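Local coordinates for RTX toxin RtxA (Vibrio vulnificus MO6-24/O, PDB 6IMP), which is a multifunctional MARTX toxin of a pathogenic Vibrio, whose alpha/beta hydrolase domain probably acts as a hydrolase effector in host cells, at residues Val70-Tyr83 against Gln152-Lys165. Numbering follows the deposited sequence.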
ATOM      1  N   VAL A  70      10.994  -2.310 -12.941  1.00 90.25           N
ATOM      2  CA  VAL A  70       9.792  -1.984 -13.724  1.00 96.20           C
ATOM      3  C   VAL A  70       9.433  -0.491 -13.586  1.00 89.25           C
ATOM      4  O   VAL A  70       9.347   0.041 -12.476  1.00 91.23           O
ATOM      5  CB  VAL A  70       8.600  -2.900 -13.325  1.00100.80           C
ATOM      6  CG1 VAL A  70       7.264  -2.289 -13.709  1.00100.56           C
ATOM      7  CG2 VAL A  70       8.743  -4.276 -13.976  1.00108.73           C
ATOM      8  N   THR A  71       9.264   0.178 -14.728  1.00 86.89           N
ATOM      9  CA  THR A  71       8.780   1.569 -14.772  1.00 83.90           C
ATOM     10  C   THR A  71       7.440   1.605 -15.483  1.00 76.77           C
ATOM     11  O   THR A  71       7.291   1.018 -16.550  1.00 79.90           O
ATOM     12  CB  THR A  71       9.748   2.506 -15.526  1.00 82.55           C
ATOM     13  OG1 THR A  71      10.996   2.603 -14.821  1.00 93.91           O
ATOM     14  CG2 THR A  71       9.147   3.896 -15.662  1.00 79.59           C
ATOM     15  N   LEU A  72       6.486   2.337 -14.907  1.00 74.30           N
ATOM     16  CA  LEU A  72       5.124   2.406 -15.441  1.00 79.33           C
ATOM     17  C   LEU A  72       4.791   3.848 -15.827  1.00 85.47           C
ATOM     18  O   LEU A  72       5.371   4.787 -15.275  1.00 81.52           O
ATOM     19  CB  LEU A  72       4.122   1.901 -14.394  1.00 84.19           C
ATOM     20  CG  LEU A  72       4.381   0.539 -13.727  1.00 79.32           C
ATOM     21  CD1 LEU A  72       3.223   0.208 -12.803  1.00 76.95           C
ATOM     22  CD2 LEU A  72       4.567  -0.577 -14.747  1.00 76.97           C
ATOM     23  N   LYS A  73       3.863   4.017 -16.776  1.00 89.54           N
ATOM     24  CA  LYS A  73       3.345   5.352 -17.137  1.00 90.48           C
ATOM     25  C   LYS A  73       2.241   5.796 -16.174  1.00 82.80           C
ATOM     26  O   LYS A  73       1.041   5.562 -16.406  1.00 73.48           O
ATOM     27  CB  LYS A  73       2.813   5.387 -18.582  1.00107.80           C
ATOM     28  CG  LYS A  73       2.282   6.764 -19.013  1.00120.59           C
ATOM     29  CD  LYS A  73       1.060   6.695 -19.928  1.00119.70           C
ATOM     30  CE  LYS A  73       1.389   6.051 -21.265  1.00124.95           C
ATOM     31  NZ  LYS A  73       0.582   6.617 -22.382  1.00119.04           N
ATOM     32  N   GLY A  74       2.646   6.472 -15.111  1.00 78.84           N
ATOM     33  CA  GLY A  74       1.688   7.093 -14.201  1.00 80.69           C
ATOM     34  C   GLY A  74       1.034   8.302 -14.828  1.00 80.06           C
ATOM     35  O   GLY A  74       1.482   8.796 -15.862  1.00 84.51           O
ATOM     36  N   GLU A  75      -0.031   8.780 -14.197  1.00 88.24           N
ATOM     37  CA  GLU A  75      -0.769   9.935 -14.705  1.00 89.53           C
ATOM     38  C   GLU A  75      -0.041  11.280 -14.480  1.00 83.72           C
ATOM     39  O   GLU A  75      -0.295  12.243 -15.201  1.00 92.90           O
ATOM     40  CB  GLU A  75      -2.177   9.977 -14.110  1.00 96.68           C
ATOM     41  CG  GLU A  75      -3.047  11.095 -14.685  1.00120.62           C
ATOM     42  CD  GLU A  75      -4.452  11.112 -14.119  1.00130.40           C
ATOM     43  OE1 GLU A  75      -4.723  10.348 -13.165  1.00123.45           O
ATOM     44  OE2 GLU A  75      -5.283  11.908 -14.620  1.00131.66           O
ATOM     45  N   ALA A  76       0.868  11.335 -13.506  1.00 78.72           N
ATOM     46  CA  ALA A  76       1.662  12.554 -13.231  1.00 67.29           C
ATOM     47  C   ALA A  76       3.133  12.391 -13.606  1.00 63.72           C
ATOM     48  O   ALA A  76       3.914  13.320 -13.457  1.00 68.80           O
ATOM     49  CB  ALA A  76       1.545  12.954 -11.763  1.00 58.54           C
ATOM     50  N   GLY A  77       3.517  11.222 -14.095  1.00 68.53           N
ATOM     51  CA  GLY A  77       4.943  10.899 -14.238  1.00 68.61           C
ATOM     52  C   GLY A  77       5.185   9.403 -14.177  1.00 74.61           C
ATOM     53  O   GLY A  77       4.267   8.612 -14.399  1.00 71.85           O
ATOM     54  N   ARG A  78       6.421   9.006 -13.881  1.00 79.43           N
ATOM     55  CA  ARG A  78       6.758   7.582 -13.861  1.00 78.58           C
ATOM     56  C   ARG A  78       6.804   6.969 -12.457  1.00 74.56           C
ATOM     57  O   ARG A  78       7.031   7.660 -11.457  1.00 66.17           O
ATOM     58  CB  ARG A  78       8.017   7.286 -14.680  1.00 81.19           C
ATOM     59  CG  ARG A  78       9.322   7.821 -14.132  1.00 86.63           C
ATOM     60  CD  ARG A  78      10.371   7.881 -15.234  1.00 82.82           C
ATOM     61  NE  ARG A  78      11.657   8.346 -14.730  1.00 91.08           N
ATOM     62  CZ  ARG A  78      11.944   9.616 -14.441  1.00 91.30           C
ATOM     63  NH1 ARG A  78      13.153   9.937 -13.996  1.00 91.01           N
ATOM     64  NH2 ARG A  78      11.041  10.571 -14.615  1.00 95.80           N
ATOM     65  N   LEU A  79       6.472   5.681 -12.412  1.00 74.15           N
ATOM     66  CA  LEU A  79       6.280   4.941 -11.166  1.00 77.37           C
ATOM     67  C   LEU A  79       7.229   3.752 -11.144  1.00 78.26           C
ATOM     68  O   LEU A  79       7.072   2.798 -11.914  1.00 76.69           O
ATOM     69  CB  LEU A  79       4.841   4.430 -11.055  1.00 77.78           C
ATOM     70  CG  LEU A  79       3.716   5.462 -11.006  1.00 76.20           C
ATOM     71  CD1 LEU A  79       2.356   4.787 -11.169  1.00 73.25           C
ATOM     72  CD2 LEU A  79       3.767   6.257  -9.709  1.00 75.32           C
ATOM     73  N   THR A  80       8.197   3.793 -10.241  1.00 73.31           N
ATOM     74  CA  THR A  80       9.341   2.902 -10.330  1.00 74.27           C
ATOM     75  C   THR A  80       9.361   1.877  -9.207  1.00 74.68           C
ATOM     76  O   THR A  80       9.080   2.195  -8.052  1.00 73.26           O
ATOM     77  CB  THR A  80      10.629   3.706 -10.274  1.00 69.69           C
ATOM     78  OG1 THR A  80      10.674   4.425  -9.041  1.00 67.94           O
ATOM     79  CG2 THR A  80      10.680   4.675 -11.428  1.00 72.52           C
ATOM     80  N   GLY A  81       9.675   0.641  -9.567  1.00 81.17           N
ATOM     81  CA  GLY A  81      10.123  -0.356  -8.599  1.00 85.52           C
ATOM     82  C   GLY A  81      10.445  -1.686  -9.251  1.00 83.48           C
ATOM     83  O   GLY A  81      10.964  -1.733 -10.367  1.00 82.58           O
ATOM     84  N   TYR A  82      10.139  -2.773  -8.550  1.00 84.14           N
ATOM     85  CA  TYR A  82      10.431  -4.111  -9.056  1.00 77.62           C
ATOM     86  C   TYR A  82       9.188  -4.983  -9.137  1.00 78.39           C
ATOM     87  O   TYR A  82       8.171  -4.741  -8.472  1.00 66.56           O
ATOM     88  CB  TYR A  82      11.498  -4.800  -8.209  1.00 66.02           C
ATOM     89  CG  TYR A  82      12.780  -4.011  -8.063  1.00 68.46           C
ATOM     90  CD1 TYR A  82      12.830  -2.876  -7.270  1.00 65.20           C
ATOM     91  CD2 TYR A  82      13.957  -4.426  -8.685  1.00 72.96           C
ATOM     92  CE1 TYR A  82      14.003  -2.158  -7.115  1.00 70.29           C
ATOM     93  CE2 TYR A  82      15.143  -3.722  -8.525  1.00 72.45           C
ATOM     94  CZ  TYR A  82      15.165  -2.584  -7.745  1.00 72.60           C
ATOM     95  OH  TYR A  82      16.345  -1.866  -7.588  1.00 70.89           O
ATOM     96  N   TYR A  83       9.273  -5.964 -10.024  1.00 84.57           N
ATOM     97  CA  TYR A  83       8.415  -7.128 -10.001  1.00 80.66           C
ATOM     98  C   TYR A  83       9.257  -8.291  -9.522  1.00 82.63           C
ATOM     99  O   TYR A  83      10.189  -8.691 -10.208  1.00 84.80           O
ATOM    100  CB  TYR A  83       7.906  -7.410 -11.405  1.00 76.26           C
ATOM    101  CG  TYR A  83       6.841  -8.459 -11.454  1.00 74.55           C
ATOM    102  CD1 TYR A  83       5.508  -8.120 -11.296  1.00 76.71           C
ATOM    103  CD2 TYR A  83       7.161  -9.794 -11.662  1.00 74.24           C
ATOM    104  CE1 TYR A  83       4.511  -9.082 -11.340  1.00 81.04           C
ATOM    105  CE2 TYR A  83       6.174 -10.765 -11.715  1.00 78.00           C
ATOM    106  CZ  TYR A  83       4.848 -10.406 -11.555  1.00 81.36           C
ATOM    107  OH  TYR A  83       3.858 -11.364 -11.598  1.00 82.39           O
ATOM    108  N   GLN A 152      -4.911   6.847  -7.727  1.00 68.36           N
ATOM    109  CA  GLN A 152      -4.711   6.698  -9.165  1.00 76.63           C
ATOM    110  C   GLN A 152      -3.518   5.803  -9.484  1.00 76.00           C
ATOM    111  O   GLN A 152      -3.641   4.833 -10.246  1.00 74.86           O
ATOM    112  CB  GLN A 152      -4.554   8.069  -9.821  1.00 75.59           C
ATOM    113  CG  GLN A 152      -5.891   8.726 -10.122  1.00 74.99           C
ATOM    114  CD  GLN A 152      -6.590   8.096 -11.315  1.00 83.04           C
ATOM    115  OE1 GLN A 152      -5.946   7.512 -12.211  1.00 79.44           O
ATOM    116  NE2 GLN A 152      -7.912   8.209 -11.341  1.00 81.48           N
ATOM    117  N   ASP A 153      -2.387   6.099  -8.845  1.00 69.14           N
ATOM    118  CA  ASP A 153      -1.170   5.303  -9.006  1.00 61.65           C
ATOM    119  C   ASP A 153      -1.428   3.828  -8.680  1.00 63.57           C
ATOM    120  O   ASP A 153      -0.855   2.937  -9.298  1.00 65.17           O
ATOM    121  CB  ASP A 153      -0.057   5.858  -8.122  1.00 61.70           C
ATOM    122  CG  ASP A 153       0.348   7.278  -8.504  1.00 62.92           C
ATOM    123  OD1 ASP A 153      -0.007   7.729  -9.614  1.00 69.72           O
ATOM    124  OD2 ASP A 153       1.024   7.944  -7.688  1.00 56.01           O
ATOM    125  N   ALA A 154      -2.330   3.577  -7.738  1.00 65.54           N
ATOM    126  CA  ALA A 154      -2.758   2.221  -7.444  1.00 69.95           C
ATOM    127  C   ALA A 154      -3.347   1.524  -8.675  1.00 73.35           C
ATOM    128  O   ALA A 154      -3.168   0.324  -8.871  1.00 80.14           O
ATOM    129  CB  ALA A 154      -3.765   2.234  -6.313  1.00 72.69           C
ATOM    130  N   ARG A 155      -4.034   2.292  -9.509  1.00 76.55           N
ATOM    131  CA  ARG A 155      -4.758   1.732 -10.645  1.00 79.31           C
ATOM    132  C   ARG A 155      -3.813   1.486 -11.806  1.00 81.69           C
ATOM    133  O   ARG A 155      -3.977   0.522 -12.566  1.00 74.82           O
ATOM    134  CB  ARG A 155      -5.875   2.669 -11.082  1.00 73.70           C
ATOM    135  CG  ARG A 155      -6.623   3.321  -9.929  1.00 79.07           C
ATOM    136  CD  ARG A 155      -8.111   3.305 -10.179  1.00 77.17           C
ATOM    137  NE  ARG A 155      -8.886   3.809  -9.050  1.00 76.12           N
ATOM    138  CZ  ARG A 155      -9.621   4.920  -9.061  1.00 84.02           C
ATOM    139  NH1 ARG A 155      -9.653   5.702 -10.137  1.00 98.65           N
ATOM    140  NH2 ARG A 155     -10.329   5.263  -7.982  1.00 76.92           N
ATOM    141  N   THR A 156      -2.844   2.381 -11.963  1.00 79.13           N
ATOM    142  CA  THR A 156      -1.756   2.155 -12.893  1.00 79.41           C
ATOM    143  C   THR A 156      -1.164   0.802 -12.593  1.00 84.58           C
ATOM    144  O   THR A 156      -1.102  -0.069 -13.462  1.00 95.13           O
ATOM    145  CB  THR A 156      -0.663   3.216 -12.738  1.00 78.69           C
ATOM    146  OG1 THR A 156      -1.220   4.501 -13.007  1.00 82.03           O
ATOM    147  CG2 THR A 156       0.503   2.948 -13.696  1.00 82.80           C
ATOM    148  N   MET A 157      -0.783   0.622 -11.334  1.00 83.59           N
ATOM    149  CA  MET A 157      -0.123  -0.586 -10.896  1.00 74.27           C
ATOM    150  C   MET A 157      -1.007  -1.777 -11.158  1.00 66.26           C
ATOM    151  O   MET A 157      -0.541  -2.792 -11.648  1.00 61.84           O
ATOM    152  CB  MET A 157       0.193  -0.508  -9.416  1.00 73.74           C
ATOM    153  CG  MET A 157       1.358   0.390  -9.088  1.00 69.19           C
ATOM    154  SD  MET A 157       1.426   0.556  -7.306  1.00 68.84           S
ATOM    155  CE  MET A 157       1.967   2.249  -7.126  1.00 75.88           C
ATOM    156  N   PHE A 158      -2.284  -1.658 -10.829  1.00 69.96           N
ATOM    157  CA  PHE A 158      -3.225  -2.715 -11.171  1.00 77.67           C
ATOM    158  C   PHE A 158      -3.163  -3.019 -12.654  1.00 78.62           C
ATOM    159  O   PHE A 158      -2.833  -4.132 -13.050  1.00 76.05           O
ATOM    160  CB  PHE A 158      -4.653  -2.346 -10.800  1.00 80.24           C
ATOM    161  CG  PHE A 158      -5.597  -3.507 -10.865  1.00 88.00           C
ATOM    162  CD1 PHE A 158      -5.348  -4.655 -10.115  1.00 94.57           C
ATOM    163  CD2 PHE A 158      -6.722  -3.470 -11.664  1.00 92.50           C
ATOM    164  CE1 PHE A 158      -6.209  -5.733 -10.154  1.00 93.51           C
ATOM    165  CE2 PHE A 158      -7.592  -4.547 -11.707  1.00100.97           C
ATOM    166  CZ  PHE A 158      -7.330  -5.683 -10.957  1.00 97.45           C
ATOM    167  N   ASN A 159      -3.427  -2.004 -13.468  1.00 88.98           N
ATOM    168  CA  ASN A 159      -3.527  -2.183 -14.910  1.00 87.00           C
ATOM    169  C   ASN A 159      -2.274  -2.832 -15.472  1.00 82.97           C
ATOM    170  O   ASN A 159      -2.370  -3.691 -16.334  1.00100.50           O
ATOM    171  CB  ASN A 159      -3.804  -0.854 -15.611  1.00 87.08           C
ATOM    172  CG  ASN A 159      -5.227  -0.369 -15.401  1.00 89.36           C
ATOM    173  OD1 ASN A 159      -6.186  -1.151 -15.437  1.00 91.21           O
ATOM    174  ND2 ASN A 159      -5.372   0.929 -15.186  1.00 98.36           N
ATOM    175  N   TYR A 160      -1.110  -2.489 -14.925  1.00 76.77           N
ATOM    176  CA  TYR A 160       0.154  -3.133 -15.343  1.00 81.48           C
ATOM    177  C   TYR A 160       0.139  -4.659 -15.176  1.00 86.37           C
ATOM    178  O   TYR A 160       0.698  -5.390 -16.002  1.00 84.05           O
ATOM    179  CB  TYR A 160       1.352  -2.546 -14.589  1.00 76.92           C
ATOM    180  CG  TYR A 160       2.625  -3.324 -14.805  1.00 72.21           C
ATOM    181  CD1 TYR A 160       3.226  -3.364 -16.054  1.00 76.13           C
ATOM    182  CD2 TYR A 160       3.210  -4.046 -13.773  1.00 71.48           C
ATOM    183  CE1 TYR A 160       4.387  -4.094 -16.279  1.00 76.32           C
ATOM    184  CE2 TYR A 160       4.381  -4.766 -13.977  1.00 84.36           C
ATOM    185  CZ  TYR A 160       4.967  -4.789 -15.237  1.00 83.69           C
ATOM    186  OH  TYR A 160       6.130  -5.499 -15.451  1.00 85.73           O
ATOM    187  N   LEU A 161      -0.485  -5.133 -14.102  1.00 92.66           N
ATOM    188  CA  LEU A 161      -0.611  -6.566 -13.866  1.00 92.90           C
ATOM    189  C   LEU A 161      -1.541  -7.173 -14.891  1.00 96.32           C
ATOM    190  O   LEU A 161      -1.137  -8.047 -15.659  1.00 91.20           O
ATOM    191  CB  LEU A 161      -1.135  -6.846 -12.457  1.00 89.09           C
ATOM    192  CG  LEU A 161      -0.240  -6.381 -11.307  1.00 81.82           C
ATOM    193  CD1 LEU A 161      -0.899  -6.752  -9.991  1.00 82.05           C
ATOM    194  CD2 LEU A 161       1.159  -6.981 -11.396  1.00 76.90           C
ATOM    195  N   VAL A 162      -2.763  -6.643 -14.940  1.00 98.60           N
ATOM    196  CA  VAL A 162      -3.817  -7.136 -15.837  1.00105.95           C
ATOM    197  C   VAL A 162      -3.366  -7.111 -17.309  1.00115.20           C
ATOM    198  O   VAL A 162      -3.652  -8.050 -18.068  1.00109.69           O
ATOM    199  CB  VAL A 162      -5.119  -6.294 -15.713  1.00101.73           C
ATOM    200  CG1 VAL A 162      -6.196  -6.804 -16.669  1.00 97.05           C
ATOM    201  CG2 VAL A 162      -5.652  -6.310 -14.286  1.00105.93           C
ATOM    202  N   ASN A 163      -2.639  -6.049 -17.688  1.00109.95           N
ATOM    203  CA  ASN A 163      -2.524  -5.623 -19.098  1.00102.16           C
ATOM    204  C   ASN A 163      -1.169  -5.851 -19.754  1.00106.79           C
ATOM    205  O   ASN A 163      -1.112  -6.155 -20.949  1.00139.02           O
ATOM    206  CB  ASN A 163      -2.816  -4.131 -19.252  1.00 94.22           C
ATOM    207  CG  ASN A 163      -4.230  -3.756 -18.862  1.00 90.63           C
ATOM    208  OD1 ASN A 163      -4.995  -4.584 -18.379  1.00 98.39           O
ATOM    209  ND2 ASN A 163      -4.587  -2.489 -19.076  1.00 77.40           N
ATOM    210  N   ASP A 164      -0.089  -5.570 -19.036  1.00100.28           N
ATOM    211  CA  ASP A 164       1.241  -5.899 -19.557  1.00105.63           C
ATOM    212  C   ASP A 164       1.559  -7.376 -19.342  1.00111.37           C
ATOM    213  O   ASP A 164       2.417  -7.923 -20.029  1.00128.53           O
ATOM    214  CB  ASP A 164       2.335  -5.008 -18.945  1.00109.51           C
ATOM    215  CG  ASP A 164       2.351  -3.615 -19.542  1.00108.82           C
ATOM    216  OD1 ASP A 164       1.547  -3.347 -20.439  1.00126.54           O
ATOM    217  OD2 ASP A 164       3.163  -2.773 -19.117  1.00103.06           O
ATOM    218  N   LYS A 165       0.870  -8.012 -18.391  1.00113.02           N
ATOM    219  CA  LYS A 165       1.179  -9.407 -18.013  1.00108.25           C
ATOM    220  C   LYS A 165      -0.047 -10.350 -18.039  1.00110.98           C
ATOM    221  O   LYS A 165       0.043 -11.505 -17.605  1.00 99.85           O
ATOM    222  CB  LYS A 165       1.879  -9.431 -16.643  1.00106.37           C
ATOM    223  CG  LYS A 165       3.330  -8.948 -16.686  1.00102.73           C
ATOM    224  CD  LYS A 165       3.855  -8.538 -15.311  1.00 95.56           C
ATOM    225  CE  LYS A 165       5.245  -9.102 -15.022  1.00104.53           C
ATOM    226  NZ  LYS A 165       6.364  -8.277 -15.565  1.00103.38           N
TER
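The hairpin of strands 70-73 and 78-83 lies across helix 152-164, the axis of its outer strand passing 8.8 Å from the helix axis at 115° between N-to-C directions, and Gly74 and Thr156 bring their CA atoms within 6.2 Å. Leu72 carries the centre: its CD2 sits over one face of the Tyr160 ring, offset toward the rim and 3.6 Å from the centroid, while CD1 rests against the helix at Met157. Val70 adds CG1 over the same ring, 4.1 Å from the centroid. Leu79 meets Thr156 tip to tip, CD1 to CG2 at 3.6 Å; with OG1 of Thr156 beside the backbone N (chi1 -61°), CG2 lies anti to that N and faces the hairpin. Leu79 CD2 also leans on the carboxylate of Asp153, whose charge is paired with Arg136. At the other end Lys165 slides past Tyr83, placing CE almost centrally over the ring face and NZ 4.3 Å from the centroid, 14° off the normal, a cation-pi contact. The same NZ donates to Tyr160 OH at 2.8 Å, tying the two tyrosines through one ammonium group, and Leu161 CD2 abuts the Tyr83 ring edge. The antiparallel hairpin at the margin of the hydrolase sheet is thus joined to its flanking helix by apolar and aromatic packing, with the lysine charge probably steadied by a ring face and a phenol oxygen.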